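Local coordinates for protein ATP-dependent CLP protease, putative (Plasmodium falciparum, PDB 2F6I) that probably cleaves proteins to small peptides as a serine-type protease of an ATP-dependent Clp system, this chain being the protease's catalytic domain, at residues S125-H134 / S180-A191; F168-D179 / A191-E199. One frame throughout, in Å; residues are numbered along the deposited sequence.

Contact 1 (S125-H134 / S180-A191); sequences SLPNCRIMIH and SDRDYYMNALEA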
# COMPACT_ATOMS: atom_id res chain seq x y z
N SER C 125 -35.16 11.93 26.42
CA SER C 125 -33.97 12.44 25.76
C SER C 125 -33.33 13.54 26.59
O SER C 125 -34.03 14.36 27.18
CB SER C 125 -34.33 12.99 24.38
OG SER C 125 -33.26 13.74 23.83
N LEU C 126 -32.00 13.54 26.65
CA LEU C 126 -31.29 14.57 27.37
C LEU C 126 -31.37 15.82 26.49
O LEU C 126 -31.53 15.72 25.28
CB LEU C 126 -29.84 14.14 27.62
CG LEU C 126 -29.67 13.10 28.73
CD1 LEU C 126 -28.24 12.61 28.77
CD2 LEU C 126 -30.06 13.72 30.07
N PRO C 127 -31.24 17.01 27.10
CA PRO C 127 -31.30 18.33 26.45
C PRO C 127 -30.54 18.58 25.14
O PRO C 127 -31.13 19.06 24.17
CB PRO C 127 -30.83 19.28 27.56
CG PRO C 127 -31.24 18.59 28.80
CD PRO C 127 -30.86 17.16 28.51
N ASN C 128 -29.25 18.27 25.11
CA ASN C 128 -28.42 18.52 23.93
C ASN C 128 -28.43 17.50 22.80
O ASN C 128 -27.75 17.67 21.80
CB ASN C 128 -26.98 18.77 24.38
CG ASN C 128 -26.84 20.06 25.16
OD1 ASN C 128 -26.26 20.08 26.25
ND2 ASN C 128 -27.36 21.15 24.60
N CYS C 129 -29.22 16.44 22.95
CA CYS C 129 -29.29 15.41 21.92
C CYS C 129 -29.81 15.95 20.58
O CYS C 129 -30.72 16.79 20.55
CB CYS C 129 -30.18 14.26 22.38
SG CYS C 129 -30.22 12.86 21.25
N ARG C 130 -29.23 15.48 19.49
CA ARG C 130 -29.65 15.89 18.16
C ARG C 130 -30.30 14.67 17.52
O ARG C 130 -29.68 13.61 17.43
CB ARG C 130 -28.46 16.36 17.33
CG ARG C 130 -27.71 17.54 17.96
CD ARG C 130 -28.58 18.78 18.04
NE ARG C 130 -28.77 19.41 16.73
CZ ARG C 130 -29.64 20.39 16.49
NH1 ARG C 130 -30.41 20.86 17.46
NH2 ARG C 130 -29.72 20.90 15.27
N ILE C 131 -31.54 14.82 17.08
CA ILE C 131 -32.29 13.73 16.47
C ILE C 131 -32.68 14.02 15.03
O ILE C 131 -33.12 15.13 14.71
CB ILE C 131 -33.57 13.46 17.29
CG1 ILE C 131 -33.20 13.19 18.75
CG2 ILE C 131 -34.34 12.29 16.71
CD1 ILE C 131 -34.38 13.08 19.69
N MET C 132 -32.50 13.03 14.16
CA MET C 132 -32.82 13.17 12.74
C MET C 132 -33.42 11.88 12.19
O MET C 132 -33.30 10.82 12.80
CB MET C 132 -31.56 13.51 11.95
CG MET C 132 -30.52 12.41 11.99
SD MET C 132 -28.87 13.06 12.21
CE MET C 132 -29.12 14.01 13.70
N ILE C 133 -34.06 11.98 11.04
CA ILE C 133 -34.69 10.82 10.42
C ILE C 133 -33.81 10.17 9.36
O ILE C 133 -33.80 8.95 9.22
CB ILE C 133 -36.03 11.22 9.78
CG1 ILE C 133 -36.92 11.88 10.83
CG2 ILE C 133 -36.72 10.00 9.18
CD1 ILE C 133 -38.23 12.42 10.28
N HIS C 134 -33.06 10.99 8.63
CA HIS C 134 -32.17 10.52 7.57
C HIS C 134 -31.02 9.67 8.12
O HIS C 134 -30.87 9.51 9.33
CB HIS C 134 -31.59 11.73 6.83
CG HIS C 134 -30.79 12.65 7.70
ND1 HIS C 134 -29.42 12.59 7.79
CD2 HIS C 134 -31.18 13.63 8.55
CE1 HIS C 134 -28.99 13.49 8.65
NE2 HIS C 134 -30.04 14.14 9.12
N SER C 180 -37.09 13.58 6.13
CA SER C 180 -35.89 12.77 5.96
C SER C 180 -35.06 13.24 4.78
O SER C 180 -33.85 13.43 4.89
CB SER C 180 -36.27 11.30 5.76
OG SER C 180 -35.10 10.50 5.60
N ASP C 181 -35.72 13.44 3.64
CA ASP C 181 -35.04 13.88 2.43
C ASP C 181 -34.34 15.23 2.55
O ASP C 181 -33.45 15.53 1.76
CB ASP C 181 -36.01 13.93 1.25
CG ASP C 181 -36.59 12.56 0.91
OD1 ASP C 181 -35.85 11.56 1.01
OD2 ASP C 181 -37.79 12.50 0.54
N ARG C 182 -34.73 16.03 3.52
CA ARG C 182 -34.11 17.34 3.68
C ARG C 182 -33.12 17.42 4.84
O ARG C 182 -32.79 18.51 5.30
CB ARG C 182 -35.19 18.43 3.83
CG ARG C 182 -36.04 18.36 5.10
CD ARG C 182 -37.23 19.32 5.00
NE ARG C 182 -37.98 19.42 6.24
CZ ARG C 182 -37.68 20.25 7.24
NH1 ARG C 182 -36.64 21.06 7.14
NH2 ARG C 182 -38.43 20.27 8.34
N ASP C 183 -32.62 16.27 5.28
CA ASP C 183 -31.66 16.21 6.38
C ASP C 183 -32.07 17.15 7.51
O ASP C 183 -31.35 18.09 7.85
CB ASP C 183 -30.26 16.60 5.89
CG ASP C 183 -29.74 15.68 4.80
OD1 ASP C 183 -29.83 14.45 4.97
OD2 ASP C 183 -29.22 16.19 3.79
N TYR C 184 -33.23 16.88 8.09
CA TYR C 184 -33.75 17.70 9.16
C TYR C 184 -33.25 17.27 10.55
O TYR C 184 -33.48 16.13 10.98
CB TYR C 184 -35.29 17.67 9.09
CG TYR C 184 -36.02 18.37 10.21
CD1 TYR C 184 -35.55 19.57 10.76
CD2 TYR C 184 -37.21 17.85 10.71
CE1 TYR C 184 -36.25 20.22 11.77
CE2 TYR C 184 -37.92 18.49 11.73
CZ TYR C 184 -37.43 19.68 12.25
OH TYR C 184 -38.13 20.32 13.26
N TYR C 185 -32.55 18.18 11.22
CA TYR C 185 -32.02 17.95 12.56
C TYR C 185 -32.95 18.60 13.58
O TYR C 185 -33.31 19.77 13.43
CB TYR C 185 -30.63 18.57 12.73
CG TYR C 185 -29.51 17.81 12.07
CD1 TYR C 185 -29.45 17.67 10.69
CD2 TYR C 185 -28.50 17.23 12.84
CE1 TYR C 185 -28.41 16.97 10.08
CE2 TYR C 185 -27.46 16.52 12.24
CZ TYR C 185 -27.42 16.40 10.87
OH TYR C 185 -26.40 15.70 10.27
N MET C 186 -33.34 17.85 14.60
CA MET C 186 -34.22 18.38 15.63
C MET C 186 -33.49 18.44 16.97
O MET C 186 -32.53 17.71 17.19
CB MET C 186 -35.45 17.48 15.81
CG MET C 186 -36.36 17.39 14.60
SD MET C 186 -37.63 16.13 14.82
CE MET C 186 -37.09 14.89 13.65
N ASN C 187 -33.93 19.33 17.85
CA ASN C 187 -33.34 19.41 19.18
C ASN C 187 -34.30 18.60 20.05
O ASN C 187 -35.37 18.20 19.58
CB ASN C 187 -33.22 20.85 19.67
CG ASN C 187 -34.56 21.57 19.74
OD1 ASN C 187 -35.55 21.03 20.25
ND2 ASN C 187 -34.60 22.80 19.25
N ALA C 188 -33.94 18.37 21.30
CA ALA C 188 -34.78 17.60 22.21
C ALA C 188 -36.26 17.97 22.15
O ALA C 188 -37.12 17.11 21.93
CB ALA C 188 -34.26 17.74 23.64
N LEU C 189 -36.55 19.25 22.36
CA LEU C 189 -37.92 19.74 22.35
C LEU C 189 -38.64 19.51 21.02
O LEU C 189 -39.78 19.06 21.00
CB LEU C 189 -37.94 21.23 22.69
CG LEU C 189 -39.34 21.85 22.81
CD1 LEU C 189 -40.17 21.06 23.82
CD2 LEU C 189 -39.21 23.31 23.24
N GLU C 190 -37.97 19.81 19.92
CA GLU C 190 -38.58 19.62 18.61
C GLU C 190 -38.89 18.15 18.39
O GLU C 190 -39.86 17.80 17.71
CB GLU C 190 -37.64 20.15 17.52
CG GLU C 190 -37.30 21.62 17.69
CD GLU C 190 -36.43 22.17 16.57
OE1 GLU C 190 -35.37 21.57 16.28
OE2 GLU C 190 -36.81 23.21 15.98
N ALA C 191 -38.07 17.28 18.98
CA ALA C 191 -38.27 15.84 18.86
C ALA C 191 -39.55 15.45 19.59
O ALA C 191 -40.31 14.60 19.12
CB ALA C 191 -37.08 15.10 19.45
O HOH W 1 -31.21 19.25 21.58
O HOH W 2 -32.51 22.76 16.41
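Ile131 and Met186 form an antiparallel hydrogen-bonded pair: Ile131 N reaches Met186 O at 3.1 Å with an N-H...O angle of 169°, and Met186 N reaches Ile131 O at 2.7 Å. Their side chains lie on one face of the sheet, where Ile131 CD1 meets Ala191 CB at 3.4 Å. Met132 and Tyr185 use the other face. Met132 SD sits over the tyrosine ring, 4.1 Å from its centroid, a Met-aromatic contact in which the two side chains run alongside each other.

His134, the predicted active-site histidine, is held between two layers. Its chi1 of 61°, with CG between backbone N and carbonyl carbon, places the ring between Asp183 OD1 and Met132 CG, one over each face; ND1 and OD1, 3.4 Å apart, are badly angled for a hydrogen bond. Asp183 CB makes a CH-pi contact 4.1 Å from the imidazole centroid. Tyr185 CE1 lies near the imidazole plane, 3.4 Å from His134 NE2, the two rings being oblique with planes 49° apart.

Farther out, one water accepts from Ala188 N and donates to Pro127 O and Cys129 O, tying the 126-129 turn to the start of helix 188-194. Asn187 and Glu190 close that start with a capping box, Glu190 N to Asn187 OD1 being 2.7 Å. Met186 O lies over one face of the Arg130 guanidinium, whose NE forms a salt bridge to Glu153 of a second subunit.

Strand 130-132 thus runs between strand 106-107, parallel to it, and the short strand 185-186, with helices 173-181 and 188-194 flanking the latter along the chain.

Contact 2 (F168-D179 / A191-E199); sequences FTNQTVETIEKD and AKQYGIIDE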
# COMPACT_ATOMS: atom_id res chain seq x y z
N PHE C 168 -45.48 5.69 15.29
CA PHE C 168 -44.92 5.98 16.60
C PHE C 168 -44.99 7.45 16.98
O PHE C 168 -45.02 7.80 18.16
CB PHE C 168 -43.44 5.55 16.66
CG PHE C 168 -43.22 4.07 16.53
CD1 PHE C 168 -42.00 3.59 16.07
CD2 PHE C 168 -44.20 3.16 16.89
CE1 PHE C 168 -41.76 2.23 15.96
CE2 PHE C 168 -43.97 1.79 16.79
CZ PHE C 168 -42.75 1.32 16.32
N THR C 169 -45.02 8.32 15.97
CA THR C 169 -45.05 9.76 16.21
C THR C 169 -46.35 10.44 15.82
O THR C 169 -46.55 11.63 16.11
CB THR C 169 -43.90 10.46 15.45
OG1 THR C 169 -44.04 10.20 14.04
CG2 THR C 169 -42.55 9.93 15.92
N ASN C 170 -47.23 9.70 15.16
CA ASN C 170 -48.53 10.22 14.72
C ASN C 170 -48.38 11.15 13.52
O ASN C 170 -49.36 11.73 13.05
CB ASN C 170 -49.23 10.97 15.86
CG ASN C 170 -49.56 10.06 17.02
OD1 ASN C 170 -50.30 9.08 16.87
ND2 ASN C 170 -49.02 10.37 18.20
N GLN C 171 -47.15 11.29 13.03
CA GLN C 171 -46.90 12.12 11.86
C GLN C 171 -47.30 11.28 10.66
O GLN C 171 -47.36 10.06 10.75
CB GLN C 171 -45.42 12.48 11.75
CG GLN C 171 -44.90 13.32 12.90
CD GLN C 171 -45.61 14.64 13.01
OE1 GLN C 171 -45.71 15.39 12.04
NE2 GLN C 171 -46.12 14.94 14.20
N THR C 172 -47.57 11.93 9.54
CA THR C 172 -47.95 11.21 8.34
C THR C 172 -46.70 10.74 7.61
O THR C 172 -45.63 11.35 7.75
CB THR C 172 -48.76 12.10 7.38
OG1 THR C 172 -47.92 13.12 6.83
CG2 THR C 172 -49.88 12.79 8.13
N VAL C 173 -46.83 9.66 6.85
CA VAL C 173 -45.70 9.13 6.10
C VAL C 173 -45.12 10.20 5.18
O VAL C 173 -43.91 10.24 4.94
CB VAL C 173 -46.13 7.91 5.27
CG1 VAL C 173 -44.93 7.33 4.52
CG2 VAL C 173 -46.73 6.85 6.17
N GLU C 174 -45.98 11.08 4.66
CA GLU C 174 -45.54 12.15 3.77
C GLU C 174 -44.60 13.10 4.51
O GLU C 174 -43.52 13.44 4.01
CB GLU C 174 -46.74 12.93 3.24
CG GLU C 174 -47.63 12.15 2.28
CD GLU C 174 -48.19 10.89 2.91
OE1 GLU C 174 -48.86 10.99 3.96
OE2 GLU C 174 -47.94 9.80 2.35
N THR C 175 -45.02 13.53 5.69
CA THR C 175 -44.22 14.44 6.50
C THR C 175 -42.87 13.81 6.83
O THR C 175 -41.83 14.44 6.69
CB THR C 175 -44.94 14.80 7.81
OG1 THR C 175 -46.15 15.50 7.52
CG2 THR C 175 -44.05 15.68 8.69
N ILE C 176 -42.91 12.55 7.27
CA ILE C 176 -41.69 11.82 7.63
C ILE C 176 -40.71 11.80 6.47
O ILE C 176 -39.55 12.18 6.62
CB ILE C 176 -42.00 10.36 8.02
CG1 ILE C 176 -43.00 10.31 9.18
CG2 ILE C 176 -40.71 9.64 8.41
CD1 ILE C 176 -42.53 10.98 10.45
N GLU C 177 -41.19 11.36 5.31
CA GLU C 177 -40.34 11.28 4.14
C GLU C 177 -39.77 12.64 3.73
O GLU C 177 -38.57 12.76 3.48
CB GLU C 177 -41.12 10.66 2.98
CG GLU C 177 -40.35 10.62 1.67
CD GLU C 177 -40.85 9.53 0.75
OE1 GLU C 177 -42.09 9.35 0.67
OE2 GLU C 177 -40.02 8.88 0.10
N LYS C 178 -40.63 13.65 3.67
CA LYS C 178 -40.17 14.99 3.30
C LYS C 178 -39.07 15.43 4.26
O LYS C 178 -38.03 15.93 3.83
CB LYS C 178 -41.34 15.98 3.34
N ASP C 179 -39.30 15.24 5.55
CA ASP C 179 -38.31 15.63 6.56
C ASP C 179 -37.00 14.87 6.41
O ASP C 179 -35.93 15.45 6.56
CB ASP C 179 -38.87 15.44 7.97
CG ASP C 179 -39.94 16.46 8.32
OD1 ASP C 179 -39.81 17.62 7.87
OD2 ASP C 179 -40.89 16.11 9.04
N ALA C 191 -38.07 17.28 18.98
CA ALA C 191 -38.27 15.84 18.86
C ALA C 191 -39.55 15.45 19.59
O ALA C 191 -40.31 14.60 19.12
CB ALA C 191 -37.08 15.10 19.45
N LYS C 192 -39.78 16.06 20.74
CA LYS C 192 -40.97 15.78 21.53
C LYS C 192 -42.22 16.23 20.78
O LYS C 192 -43.19 15.48 20.68
CB LYS C 192 -40.89 16.50 22.87
CG LYS C 192 -42.14 16.35 23.72
CD LYS C 192 -42.03 17.17 24.99
CE LYS C 192 -43.29 17.06 25.83
NZ LYS C 192 -43.15 17.85 27.08
N GLN C 193 -42.18 17.44 20.25
CA GLN C 193 -43.30 17.99 19.50
C GLN C 193 -43.59 17.15 18.27
O GLN C 193 -44.72 17.09 17.79
CB GLN C 193 -43.00 19.43 19.08
CG GLN C 193 -42.63 20.34 20.24
CD GLN C 193 -42.21 21.72 19.79
OE1 GLN C 193 -41.33 21.86 18.93
NE2 GLN C 193 -42.83 22.76 20.36
N TYR C 194 -42.55 16.50 17.75
CA TYR C 194 -42.67 15.65 16.57
C TYR C 194 -43.34 14.34 16.96
O TYR C 194 -43.98 13.68 16.14
CB TYR C 194 -41.29 15.36 15.99
CG TYR C 194 -41.28 15.00 14.52
CD1 TYR C 194 -41.26 15.99 13.54
CD2 TYR C 194 -41.26 13.67 14.11
CE1 TYR C 194 -41.23 15.66 12.18
CE2 TYR C 194 -41.22 13.33 12.76
CZ TYR C 194 -41.21 14.33 11.80
OH TYR C 194 -41.15 14.00 10.47
N GLY C 195 -43.20 13.96 18.23
CA GLY C 195 -43.80 12.73 18.71
C GLY C 195 -42.83 11.56 18.80
O GLY C 195 -43.25 10.41 18.88
N ILE C 196 -41.53 11.86 18.78
CA ILE C 196 -40.50 10.83 18.87
C ILE C 196 -40.22 10.47 20.32
O ILE C 196 -40.03 9.30 20.65
CB ILE C 196 -39.19 11.30 18.19
CG1 ILE C 196 -39.41 11.43 16.68
CG2 ILE C 196 -38.06 10.31 18.48
CD1 ILE C 196 -38.24 12.02 15.93
N ILE C 197 -40.20 11.47 21.19
CA ILE C 197 -39.97 11.24 22.62
C ILE C 197 -41.12 11.87 23.39
O ILE C 197 -41.79 12.78 22.90
CB ILE C 197 -38.65 11.87 23.10
CG1 ILE C 197 -38.64 13.37 22.81
CG2 ILE C 197 -37.47 11.16 22.44
CD1 ILE C 197 -37.42 14.09 23.32
N ASP C 198 -41.34 11.40 24.61
CA ASP C 198 -42.41 11.92 25.44
C ASP C 198 -41.99 13.12 26.27
O ASP C 198 -42.78 14.04 26.48
CB ASP C 198 -42.94 10.82 26.35
CG ASP C 198 -43.34 9.58 25.58
OD1 ASP C 198 -44.21 9.68 24.70
OD2 ASP C 198 -42.77 8.50 25.86
N GLU C 199 -40.75 13.13 26.75
CA GLU C 199 -40.29 14.25 27.55
C GLU C 199 -38.79 14.49 27.52
O GLU C 199 -37.99 13.58 27.29
CB GLU C 199 -40.75 14.07 29.00
CG GLU C 199 -40.50 12.69 29.58
CD GLU C 199 -41.07 12.54 30.98
OE1 GLU C 199 -42.26 12.84 31.17
OE2 GLU C 199 -40.32 12.11 31.89
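Tyr194 reaches from the last turn of helix 188-194 to helix 173-181, where its OH donates to Asp179 OD2 at 2.6 Å. OD2, itself in the plane of the phenol ring, accepts through its anti lone pair, while the carboxylate plane is turned 57° from the ring. With CG anti to the backbone N (chi1 -157°), the tyrosine sends its ring away from its own helix.

One neighbour covers a face of the ring and three line its edge. Gln171 lays CG over the face, 3.9 Å from the centroid, a CH-pi contact. Its chain then bends at chi2 (-61°), which brings NE2 back to Tyr194 O in a weak bond. At the edge, near the ring plane, are Asp179 OD2, Thr169 CG2 and the end of Ile176, whose CD1 lies 3.5 Å from Tyr194 CE2. Asp179 arrives from the direction opposite to the tyrosine; its other oxygen, OD1, pairs with Arg182.

Thr169 also packs its methyl against the turn that follows the tyrosine, CG2 being 3.6 Å from Ile196 CG1, while OG1 is directed to Leu165 O of its own helix. The backbones approach most closely where the CA atoms of Thr169 and Gly195 stand 4.1 Å apart, and Thr169 CA makes a CA-H...O contact with Gly195 O (3.3 Å). Nearby, Arg123 gives hydrogen bonds to Phe168 O and, weakly, to Gly195 O.

Gly195, with positive phi and two bonds back into the last turn, ends helix 188-194 in a Schellman motif. The tyrosine just before this cap is a knob that fills a hole made by Thr175, Ile176 and Asp179 of helix 173-181 together with Thr169 at the end of helix 151-169, a knob-into-hole contact within the Clp protease fold.

Overall arrangement
The two contacts interleave along the chain in the order 125-134, 168-179, 180-191, 191-199, so their segments alternate. Their centres lie about 10 Å apart on the same side of the chain's centre, and both use helices 173-181 and 188-194, with Ala191 common to both. Contact 1 ties these helices and the strand between them to strand 130-132 and to Ile133 and His134 beside it, whereas contact 2 joins them to each other and to the end of helix 151-169. They touch directly, Ile133 CD1 lying 3.3 Å from Tyr194 OH. The side chain of Asp179 is about 8 Å from that of His134, so contact 2 borders the predicted active-site region held by contact 1.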